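Local coordinates for DNA-binding protein (Sulfolobus solfataricus, PDB 3IRB) that is of unknown function but pairs a zinc ribbon with an OB-fold domain and may bind acyl-CoA, at residues A82-T88 and Y104-F110; C119-V125 and P139-D145. All blocks are in the same frame, centred on the assembly; numbering follows the deposited sequence.

Contact 1: residues A82-T88 and Y104-F110; sequences AYVDSYT and YIALIRF. With SO4 (sulfate ion), chain F.
Tyr83 lays its ring beside Arg109, the two side chains running the same way. With CG held between the backbone N and the carbonyl carbon (chi1 69°), the ring leans back over the partner strand, where CD1 sits 3.2 Å from Arg109 O and the hydroxyl OH meets the Arg109 CB methylene at 3.6 Å. A water bridges Tyr83 OH and Phe110 O, donating to the carbonyl. Asp85 also runs alongside Arg109: its OD2 packs 3.5 Å from Arg109 CD, while carboxylate and guanidinium planes stand 76° apart and Asp85 OD2 and Arg109 NH1 are too far apart for a salt bridge. Arg109 NH1 gives a weak hydrogen bond of 2.8 Å to sulfate O1, whereas NE and NH2 bind the carbonyls of Gly115 and Ile113, which fix the guanidinium. With an alanine here, the Gly115 and Ile113 carbonyls would probably lose these donors and the sulfate this cationic neighbour. At the far end, Tyr104 turns its edge toward the face of Tyr87 in an offset edge-to-face pair, ring centroids 5.5 Å apart. Among buried residues, Ala82 CB touches Phe110 CE2 at 3.5 Å, and on the face shared by Val84 and Ile108, Val84 CG2 meets Ile108 CD1 at 3.9 Å. Paired antiparallel bonds join Tyr83 to Arg109 and Thr88 to Ile105; between them Leu107 faces both Asp85 and Ser86, accepting from Asp85 N and donating to Ser86 O. This beta bulge shifts the register within the hairpin of strands 83-92 and 98-109 in the OB-fold domain.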
ATOM      1  N   ALA A  82      -9.142  -2.338  -5.438  1.00 20.48           N
ATOM      2  CA  ALA A  82      -8.179  -1.263  -5.154  1.00 18.33           C
ATOM      3  C   ALA A  82      -8.485  -0.014  -5.974  1.00 17.10           C
ATOM      4  O   ALA A  82      -8.761  -0.105  -7.182  1.00 17.76           O
ATOM      5  CB  ALA A  82      -6.732  -1.698  -5.442  1.00 16.26           C
ATOM      6  N   TYR A  83      -8.390   1.148  -5.328  1.00 15.96           N
ATOM      7  CA  TYR A  83      -8.550   2.425  -6.031  1.00 15.22           C
ATOM      8  C   TYR A  83      -7.557   3.461  -5.571  1.00 15.88           C
ATOM      9  O   TYR A  83      -6.966   3.374  -4.476  1.00 16.98           O
ATOM     10  CB  TYR A  83      -9.978   2.953  -5.908  1.00 16.90           C
ATOM     11  CG  TYR A  83     -10.317   3.395  -4.518  1.00 18.50           C
ATOM     12  CD1 TYR A  83     -10.783   2.498  -3.587  1.00 21.48           C
ATOM     13  CD2 TYR A  83     -10.164   4.711  -4.155  1.00 18.65           C
ATOM     14  CE1 TYR A  83     -11.119   2.903  -2.312  1.00 16.10           C
ATOM     15  CE2 TYR A  83     -10.473   5.138  -2.878  1.00 17.04           C
ATOM     16  CZ  TYR A  83     -10.947   4.227  -1.971  1.00 21.71           C
ATOM     17  OH  TYR A  83     -11.232   4.655  -0.735  1.00 18.54           O
ATOM     18  N   VAL A  84      -7.333   4.429  -6.445  1.00 15.99           N
ATOM     19  CA  VAL A  84      -6.416   5.500  -6.184  1.00 15.98           C
ATOM     20  C   VAL A  84      -7.154   6.527  -5.311  1.00 15.00           C
ATOM     21  O   VAL A  84      -8.157   7.124  -5.723  1.00 15.87           O
ATOM     22  CB  VAL A  84      -5.917   6.172  -7.487  1.00 17.22           C
ATOM     23  CG1 VAL A  84      -5.010   7.372  -7.153  1.00 17.90           C
ATOM     24  CG2 VAL A  84      -5.218   5.163  -8.381  1.00 17.60           C
ATOM     25  N   ASP A  85      -6.625   6.761  -4.120  1.00 14.04           N
ATOM     26  CA  ASP A  85      -7.226   7.724  -3.188  1.00 14.05           C
ATOM     27  C   ASP A  85      -6.680   9.140  -3.356  1.00 18.00           C
ATOM     28  O   ASP A  85      -7.403  10.133  -3.209  1.00 16.58           O
ATOM     29  CB  ASP A  85      -7.035   7.216  -1.762  1.00 18.04           C
ATOM     30  CG  ASP A  85      -7.823   8.015  -0.749  1.00 20.80           C
ATOM     31  OD1 ASP A  85      -9.026   8.238  -0.986  1.00 19.51           O
ATOM     32  OD2 ASP A  85      -7.211   8.421   0.252  1.00 30.84           O
ATOM     33  N   SER A  86      -5.400   9.218  -3.659  1.00 14.21           N
ATOM     34  CA  SER A  86      -4.648  10.487  -3.797  1.00 13.30           C
ATOM     35  C   SER A  86      -3.273  10.123  -4.299  1.00 13.63           C
ATOM     36  O   SER A  86      -2.848   8.953  -4.226  1.00 13.62           O
ATOM     37  CB  SER A  86      -4.543  11.241  -2.470  1.00 17.28           C
ATOM     38  OG  SER A  86      -4.007  10.393  -1.492  1.00 21.46           O
ATOM     39  N   TYR A  87      -2.584  11.099  -4.865  1.00 15.42           N
ATOM     40  CA  TYR A  87      -1.253  10.844  -5.427  1.00 13.81           C
ATOM     41  C   TYR A  87      -0.555  12.140  -5.728  1.00 16.02           C
ATOM     42  O   TYR A  87      -1.203  13.211  -5.791  1.00 16.38           O
ATOM     43  CB  TYR A  87      -1.333  10.054  -6.730  1.00 13.96           C
ATOM     44  CG  TYR A  87      -2.065  10.742  -7.852  1.00 14.61           C
ATOM     45  CD1 TYR A  87      -3.427  10.633  -7.960  1.00 14.72           C
ATOM     46  CD2 TYR A  87      -1.381  11.526  -8.810  1.00 13.11           C
ATOM     47  CE1 TYR A  87      -4.117  11.258  -8.982  1.00 14.19           C
ATOM     48  CE2 TYR A  87      -2.070  12.152  -9.838  1.00 14.95           C
ATOM     49  CZ  TYR A  87      -3.442  12.001  -9.916  1.00 15.12           C
ATOM     50  OH  TYR A  87      -4.168  12.619 -10.902  1.00 17.65           O
ATOM     51  N   THR A  88       0.760  12.011  -5.911  1.00 16.28           N
ATOM     52  CA  THR A  88       1.565  12.994  -6.549  1.00 16.57           C
ATOM     53  C   THR A  88       2.261  12.332  -7.730  1.00 15.11           C
ATOM     54  O   THR A  88       2.174  11.120  -7.930  1.00 15.09           O
ATOM     55  CB  THR A  88       2.557  13.682  -5.579  1.00 19.72           C
ATOM     56  OG1 THR A  88       3.131  14.801  -6.252  1.00 18.06           O
ATOM     57  CG2 THR A  88       3.669  12.752  -5.135  1.00 17.46           C
ATOM     58  N   TYR A 104       4.064   7.819 -10.474  1.00 15.43           N
ATOM     59  CA  TYR A 104       3.127   8.362  -9.507  1.00 14.78           C
ATOM     60  C   TYR A 104       3.400   7.720  -8.157  1.00 16.60           C
ATOM     61  O   TYR A 104       3.618   6.521  -8.085  1.00 17.83           O
ATOM     62  CB  TYR A 104       1.710   8.076  -9.945  1.00 16.82           C
ATOM     63  CG  TYR A 104       1.288   8.701 -11.240  1.00 15.05           C
ATOM     64  CD1 TYR A 104       1.642   8.118 -12.460  1.00 19.13           C
ATOM     65  CD2 TYR A 104       0.508   9.843 -11.269  1.00 20.59           C
ATOM     66  CE1 TYR A 104       1.255   8.672 -13.657  1.00 21.30           C
ATOM     67  CE2 TYR A 104       0.100  10.392 -12.482  1.00 19.13           C
ATOM     68  CZ  TYR A 104       0.500   9.807 -13.663  1.00 21.51           C
ATOM     69  OH  TYR A 104       0.113  10.323 -14.870  1.00 22.26           O
ATOM     70  N   ILE A 105       3.331   8.499  -7.079  1.00 14.36           N
ATOM     71  CA  ILE A 105       3.357   7.945  -5.743  1.00 16.64           C
ATOM     72  C   ILE A 105       1.892   8.059  -5.307  1.00 14.95           C
ATOM     73  O   ILE A 105       1.356   9.176  -5.266  1.00 17.10           O
ATOM     74  CB  ILE A 105       4.277   8.746  -4.791  1.00 16.26           C
ATOM     75  CG1 ILE A 105       5.681   8.945  -5.385  1.00 17.02           C
ATOM     76  CG2 ILE A 105       4.345   8.064  -3.430  1.00 16.60           C
ATOM     77  CD1 ILE A 105       6.475   7.642  -5.754  1.00 17.85           C
ATOM     78  N   ALA A 106       1.249   6.930  -5.049  1.00 15.00           N
ATOM     79  CA  ALA A 106      -0.198   6.908  -4.763  1.00 16.87           C
ATOM     80  C   ALA A 106      -0.512   6.269  -3.437  1.00 17.28           C
ATOM     81  O   ALA A 106       0.176   5.339  -3.020  1.00 20.52           O
ATOM     82  CB  ALA A 106      -0.962   6.164  -5.884  1.00 16.92           C
ATOM     83  N   LEU A 107      -1.563   6.758  -2.780  1.00 15.56           N
ATOM     84  CA  LEU A 107      -2.212   6.011  -1.701  1.00 16.15           C
ATOM     85  C   LEU A 107      -3.320   5.186  -2.295  1.00 14.71           C
ATOM     86  O   LEU A 107      -4.275   5.715  -2.879  1.00 15.80           O
ATOM     87  CB  LEU A 107      -2.794   6.942  -0.666  1.00 15.68           C
ATOM     88  CG  LEU A 107      -3.431   6.226   0.521  1.00 18.65           C
ATOM     89  CD1 LEU A 107      -2.434   5.316   1.208  1.00 22.21           C
ATOM     90  CD2 LEU A 107      -4.009   7.297   1.466  1.00 19.27           C
ATOM     91  N   ILE A 108      -3.180   3.888  -2.217  1.00 12.93           N
ATOM     92  CA  ILE A 108      -4.136   2.984  -2.806  1.00 14.16           C
ATOM     93  C   ILE A 108      -4.982   2.458  -1.646  1.00 15.52           C
ATOM     94  O   ILE A 108      -4.438   2.044  -0.617  1.00 17.25           O
ATOM     95  CB  ILE A 108      -3.458   1.805  -3.493  1.00 14.51           C
ATOM     96  CG1 ILE A 108      -2.574   2.281  -4.651  1.00 18.60           C
ATOM     97  CG2 ILE A 108      -4.486   0.759  -3.922  1.00 15.62           C
ATOM     98  CD1 ILE A 108      -3.281   3.046  -5.727  1.00 17.83           C
ATOM     99  N   ARG A 109      -6.292   2.506  -1.809  1.00 15.06           N
ATOM    100  CA  ARG A 109      -7.208   2.041  -0.758  1.00 17.22           C
ATOM    101  C   ARG A 109      -8.190   1.023  -1.282  1.00 17.33           C
ATOM    102  O   ARG A 109      -8.273   0.767  -2.474  1.00 16.95           O
ATOM    103  CB  ARG A 109      -7.975   3.209  -0.157  1.00 16.36           C
ATOM    104  CG  ARG A 109      -7.071   4.215   0.600  1.00 21.09           C
ATOM    105  CD  ARG A 109      -7.879   5.194   1.406  1.00 23.94           C
ATOM    106  NE  ARG A 109      -8.412   4.537   2.591  1.00 36.20           N
ATOM    107  CZ  ARG A 109      -9.301   5.058   3.423  1.00 44.54           C
ATOM    108  NH1 ARG A 109      -9.792   6.281   3.222  1.00 46.48           N
ATOM    109  NH2 ARG A 109      -9.711   4.344   4.464  1.00 44.58           N
ATOM    110  N   PHE A 110      -8.967   0.471  -0.358  1.00 15.89           N
ATOM    111  CA  PHE A 110      -9.993  -0.510  -0.683  1.00 17.48           C
ATOM    112  C   PHE A 110     -11.249  -0.069   0.051  1.00 20.17           C
ATOM    113  O   PHE A 110     -11.158   0.336   1.209  1.00 16.07           O
ATOM    114  CB  PHE A 110      -9.572  -1.904  -0.199  1.00 19.72           C
ATOM    115  CG  PHE A 110      -8.247  -2.346  -0.731  1.00 14.40           C
ATOM    116  CD1 PHE A 110      -7.092  -1.997  -0.097  1.00 16.81           C
ATOM    117  CD2 PHE A 110      -8.167  -3.099  -1.893  1.00 23.59           C
ATOM    118  CE1 PHE A 110      -5.863  -2.369  -0.603  1.00 22.95           C
ATOM    119  CE2 PHE A 110      -6.943  -3.488  -2.401  1.00 18.37           C
ATOM    120  CZ  PHE A 110      -5.788  -3.108  -1.757  1.00 22.97           C
TER
HETATM  121  S   SO4 F 208      -7.675   9.132   3.492  0.60 51.89           S
HETATM  122  O1  SO4 F 208      -8.586   8.652   2.448  0.60 40.42           O
HETATM  123  O2  SO4 F 208      -6.473   9.701   2.882  0.60 36.25           O
HETATM  124  O3  SO4 F 208      -7.298   7.986   4.336  0.60 44.32           O
HETATM  125  O4  SO4 F 208      -8.397  10.163   4.253  0.60 32.00           O
HETATM  126  O   HOH W   1     -11.324   3.023   1.636  1.00 24.62           O

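Contact 2: residues C119-V125 and P139-D145; sequences CYAEGNV and PLRVKVD. With SO4 (sulfate ion), chain E.
The Tyr120 ring slants across Pro139, its CE2 resting 3.8 Å from Pro139 CG. With CG anti to the carbonyl carbon (chi1 -66°), the ring reaches toward Pro139, which follows a cis peptide bond in the loop ahead of strand 141-144. Among buried residues, Cys119 SG lies against Leu140 CB, and Val142 directs its CG2 methyl onto Ala121 CB at 3.6 Å. Val144 points toward the other segment and crosses Val125 at about a right angle: its CG2 meets Val125 CG2 at 3.9 Å, and its CG1 nestles 3.2 Å from Asn124 O. Gly123 suits this approach, because any CB there would run into Val144 O and, at its backbone angles (114/-152), would also press on the carbonyl O of Glu122. Asn124 then swings its amide to the chain terminus, ND2 donating nearly in the amide plane to Asp145 OXT (2.9 Å). Asp145 OD1 in turn takes Lys143 NZ on its syn lone pair in a 3.0 Å salt bridge, tying the last residues together. Arg141, its CB on the same face as Tyr120, bends at chi3 and offers NE and NH2 to two oxygens of a sulfate that lies at the guanidinium edge; the NH2 to O1 bond is 2.7 Å, and Ser135 also holds this ion. Five backbone bonds alternate between the strands in parallel fashion, from Tyr120 N–Leu140 O to Asn124 N–Val144 O. Strand 141-144 is thus flanked by strand 114-123 and, antiparallel, by strand 132-135, while helix 12-28 packs on Tyr120 and Pro139 through Met20.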
ATOM      1  N   CYS A 119       2.078   3.174  -2.762  1.00 16.45           N
ATOM      2  CA  CYS A 119       2.491   2.414  -3.916  1.00 17.07           C
ATOM      3  C   CYS A 119       3.037   3.306  -4.995  1.00 19.25           C
ATOM      4  O   CYS A 119       2.746   4.503  -5.054  1.00 18.99           O
ATOM      5  CB  CYS A 119       1.273   1.675  -4.525  1.00 20.73           C
ATOM      6  SG  CYS A 119       0.433   0.504  -3.475  1.00 26.63           S
ATOM      7  N   TYR A 120       3.819   2.695  -5.883  1.00 17.96           N
ATOM      8  CA  TYR A 120       4.086   3.252  -7.190  1.00 19.45           C
ATOM      9  C   TYR A 120       2.935   2.943  -8.133  1.00 20.02           C
ATOM     10  O   TYR A 120       2.428   1.816  -8.151  1.00 21.32           O
ATOM     11  CB  TYR A 120       5.320   2.591  -7.785  1.00 20.47           C
ATOM     12  CG  TYR A 120       6.590   2.884  -7.060  1.00 20.50           C
ATOM     13  CD1 TYR A 120       7.091   4.187  -6.991  1.00 22.91           C
ATOM     14  CD2 TYR A 120       7.314   1.859  -6.483  1.00 23.86           C
ATOM     15  CE1 TYR A 120       8.297   4.445  -6.347  1.00 25.31           C
ATOM     16  CE2 TYR A 120       8.502   2.098  -5.855  1.00 26.24           C
ATOM     17  CZ  TYR A 120       8.992   3.380  -5.782  1.00 25.99           C
ATOM     18  OH  TYR A 120      10.194   3.560  -5.160  1.00 27.95           O
ATOM     19  N   ALA A 121       2.534   3.938  -8.921  1.00 18.99           N
ATOM     20  CA  ALA A 121       1.447   3.774  -9.895  1.00 18.34           C
ATOM     21  C   ALA A 121       1.926   4.289 -11.241  1.00 17.86           C
ATOM     22  O   ALA A 121       2.707   5.238 -11.298  1.00 19.62           O
ATOM     23  CB  ALA A 121       0.170   4.535  -9.432  1.00 16.99           C
ATOM     24  N   GLU A 122       1.491   3.639 -12.312  1.00 18.62           N
ATOM     25  CA  GLU A 122       1.768   4.106 -13.657  1.00 18.58           C
ATOM     26  C   GLU A 122       0.512   3.910 -14.508  1.00 18.91           C
ATOM     27  O   GLU A 122      -0.367   3.138 -14.156  1.00 19.56           O
ATOM     28  CB  GLU A 122       3.019   3.449 -14.258  1.00 22.84           C
ATOM     29  CG  GLU A 122       4.327   3.912 -13.539  1.00 24.44           C
ATOM     30  CD  GLU A 122       5.627   3.665 -14.285  1.00 37.28           C
ATOM     31  OE1 GLU A 122       5.610   3.496 -15.528  1.00 38.88           O
ATOM     32  OE2 GLU A 122       6.684   3.637 -13.594  1.00 39.60           O
ATOM     33  N   GLY A 123       0.423   4.700 -15.578  1.00 17.08           N
ATOM     34  CA  GLY A 123      -0.685   4.690 -16.486  1.00 18.96           C
ATOM     35  C   GLY A 123      -1.486   5.997 -16.470  1.00 20.38           C
ATOM     36  O   GLY A 123      -0.968   7.075 -16.170  1.00 21.02           O
ATOM     37  N   ASN A 124      -2.764   5.865 -16.789  1.00 20.59           N
ATOM     38  CA  ASN A 124      -3.701   6.993 -16.867  1.00 20.06           C
ATOM     39  C   ASN A 124      -4.280   7.250 -15.498  1.00 20.14           C
ATOM     40  O   ASN A 124      -5.489   7.170 -15.290  1.00 23.55           O
ATOM     41  CB  ASN A 124      -4.783   6.696 -17.897  1.00 21.58           C
ATOM     42  CG  ASN A 124      -4.226   6.600 -19.265  1.00 27.47           C
ATOM     43  OD1 ASN A 124      -3.360   7.391 -19.646  1.00 31.45           O
ATOM     44  ND2 ASN A 124      -4.698   5.615 -20.034  1.00 40.68           N
ATOM     45  N   VAL A 125      -3.388   7.567 -14.564  1.00 19.92           N
ATOM     46  CA  VAL A 125      -3.736   7.709 -13.164  1.00 18.02           C
ATOM     47  C   VAL A 125      -4.635   8.945 -12.945  1.00 19.57           C
ATOM     48  O   VAL A 125      -4.346  10.022 -13.444  1.00 21.47           O
ATOM     49  CB  VAL A 125      -2.488   7.824 -12.288  1.00 17.19           C
ATOM     50  CG1 VAL A 125      -2.861   8.089 -10.807  1.00 19.60           C
ATOM     51  CG2 VAL A 125      -1.655   6.526 -12.382  1.00 17.37           C
ATOM     52  N   PRO A 139       8.066  -1.809  -2.301  1.00 24.27           N
ATOM     53  CA  PRO A 139       6.765  -1.191  -2.356  1.00 23.57           C
ATOM     54  C   PRO A 139       6.018  -1.689  -3.566  1.00 20.30           C
ATOM     55  O   PRO A 139       6.620  -1.910  -4.612  1.00 20.69           O
ATOM     56  CB  PRO A 139       7.071   0.309  -2.552  1.00 23.93           C
ATOM     57  CG  PRO A 139       8.450   0.462  -2.480  1.00 25.34           C
ATOM     58  CD  PRO A 139       9.135  -0.832  -2.578  1.00 25.50           C
ATOM     59  N   LEU A 140       4.723  -1.886  -3.413  1.00 20.08           N
ATOM     60  CA  LEU A 140       3.903  -2.405  -4.495  1.00 20.33           C
ATOM     61  C   LEU A 140       3.862  -1.470  -5.718  1.00 19.81           C
ATOM     62  O   LEU A 140       4.020  -0.243  -5.605  1.00 19.85           O
ATOM     63  CB  LEU A 140       2.488  -2.701  -4.031  1.00 21.27           C
ATOM     64  CG  LEU A 140       2.299  -4.048  -3.286  1.00 26.03           C
ATOM     65  CD1 LEU A 140       3.006  -4.021  -1.978  1.00 29.26           C
ATOM     66  CD2 LEU A 140       0.818  -4.418  -3.062  1.00 30.08           C
ATOM     67  N   ARG A 141       3.657  -2.083  -6.873  1.00 20.27           N
ATOM     68  CA  ARG A 141       3.452  -1.384  -8.126  1.00 20.84           C
ATOM     69  C   ARG A 141       2.071  -1.709  -8.657  1.00 19.17           C
ATOM     70  O   ARG A 141       1.684  -2.891  -8.771  1.00 18.00           O
ATOM     71  CB  ARG A 141       4.451  -1.814  -9.213  1.00 21.51           C
ATOM     72  CG  ARG A 141       5.924  -1.518  -8.955  1.00 29.00           C
ATOM     73  CD  ARG A 141       6.740  -1.687 -10.274  1.00 27.15           C
ATOM     74  NE  ARG A 141       6.834  -3.086 -10.702  1.00 29.81           N
ATOM     75  CZ  ARG A 141       6.234  -3.621 -11.765  1.00 23.10           C
ATOM     76  NH1 ARG A 141       5.465  -2.898 -12.556  1.00 35.13           N
ATOM     77  NH2 ARG A 141       6.388  -4.904 -12.023  1.00 27.37           N
ATOM     78  N   VAL A 142       1.359  -0.664  -9.054  1.00 18.59           N
ATOM     79  CA  VAL A 142       0.025  -0.804  -9.599  1.00 17.37           C
ATOM     80  C   VAL A 142      -0.057  -0.048 -10.923  1.00 18.87           C
ATOM     81  O   VAL A 142       0.762   0.830 -11.204  1.00 18.34           O
ATOM     82  CB  VAL A 142      -1.049  -0.283  -8.623  1.00 18.18           C
ATOM     83  CG1 VAL A 142      -0.843  -0.858  -7.239  1.00 18.21           C
ATOM     84  CG2 VAL A 142      -1.091   1.251  -8.601  1.00 15.30           C
ATOM     85  N   LYS A 143      -1.035  -0.403 -11.743  1.00 18.60           N
ATOM     86  CA  LYS A 143      -1.295   0.363 -12.943  1.00 19.73           C
ATOM     87  C   LYS A 143      -2.751   0.769 -12.989  1.00 21.29           C
ATOM     88  O   LYS A 143      -3.613   0.095 -12.404  1.00 21.07           O
ATOM     89  CB  LYS A 143      -0.942  -0.429 -14.199  1.00 24.33           C
ATOM     90  CG  LYS A 143      -1.880  -1.559 -14.530  1.00 25.59           C
ATOM     91  CD  LYS A 143      -1.909  -1.808 -16.043  1.00 32.73           C
ATOM     92  CE  LYS A 143      -2.526  -3.179 -16.363  1.00 38.71           C
ATOM     93  NZ  LYS A 143      -2.861  -3.328 -17.827  1.00 37.49           N
ATOM     94  N   VAL A 144      -2.997   1.875 -13.682  1.00 20.40           N
ATOM     95  CA  VAL A 144      -4.338   2.385 -13.946  1.00 22.85           C
ATOM     96  C   VAL A 144      -4.501   2.403 -15.464  1.00 23.74           C
ATOM     97  O   VAL A 144      -3.728   3.048 -16.179  1.00 24.37           O
ATOM     98  CB  VAL A 144      -4.579   3.803 -13.395  1.00 23.67           C
ATOM     99  CG1 VAL A 144      -5.951   4.305 -13.835  1.00 26.63           C
ATOM    100  CG2 VAL A 144      -4.444   3.845 -11.882  1.00 20.99           C
ATOM    101  N   ASP A 145      -5.467   1.643 -15.956  1.00 29.18           N
ATOM    102  CA  ASP A 145      -5.749   1.578 -17.409  1.00 34.47           C
ATOM    103  C   ASP A 145      -6.425   2.869 -17.908  1.00 38.56           C
ATOM    104  O   ASP A 145      -7.237   3.493 -17.200  1.00 41.17           O
ATOM    105  CB  ASP A 145      -6.651   0.370 -17.720  1.00 36.15           C
ATOM    106  CG  ASP A 145      -5.909  -0.958 -17.645  1.00 41.17           C
ATOM    107  OD1 ASP A 145      -4.701  -0.992 -17.941  1.00 48.28           O
ATOM    108  OD2 ASP A 145      -6.535  -1.978 -17.300  1.00 52.21           O
ATOM    109  OXT ASP A 145      -6.186   3.335 -19.036  1.00 41.11           O
TER
HETATM  110  S   SO4 E 205       8.777  -6.497  -9.831  1.00 42.36           S
HETATM  111  O1  SO4 E 205       8.040  -6.765 -11.047  1.00 45.15           O
HETATM  112  O2  SO4 E 205      10.185  -6.839  -9.991  1.00 45.49           O
HETATM  113  O3  SO4 E 205       8.248  -7.332  -8.754  1.00 45.80           O
HETATM  114  O4  SO4 E 205       8.658  -5.081  -9.441  1.00 40.18           O
HETATM  115  O   HOH W   2      -7.976   6.557 -16.097  1.00 32.21           O

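How the contacts relate
From the N terminus the chain first runs through helices 12-28 and 30-41 and the strands around the zinc ion, and takes up both contacts only afterwards. Contact 1 closes a loop of 15 residues within the hairpin of strands 83-92 and 98-109. Contact 2 follows in series, closing 13 residues that include strand 132-135, so the two loops neither nest nor cross. Strands 98-109 and 114-123, successive in the chain, join them as neighbours in one sheet: Ala106 N probably donates to Cys119 O, and Ala121 N to Tyr104 O. Tyr87 and Tyr104 pack on Val125. The C-terminal strand is thereby tied to the hairpin.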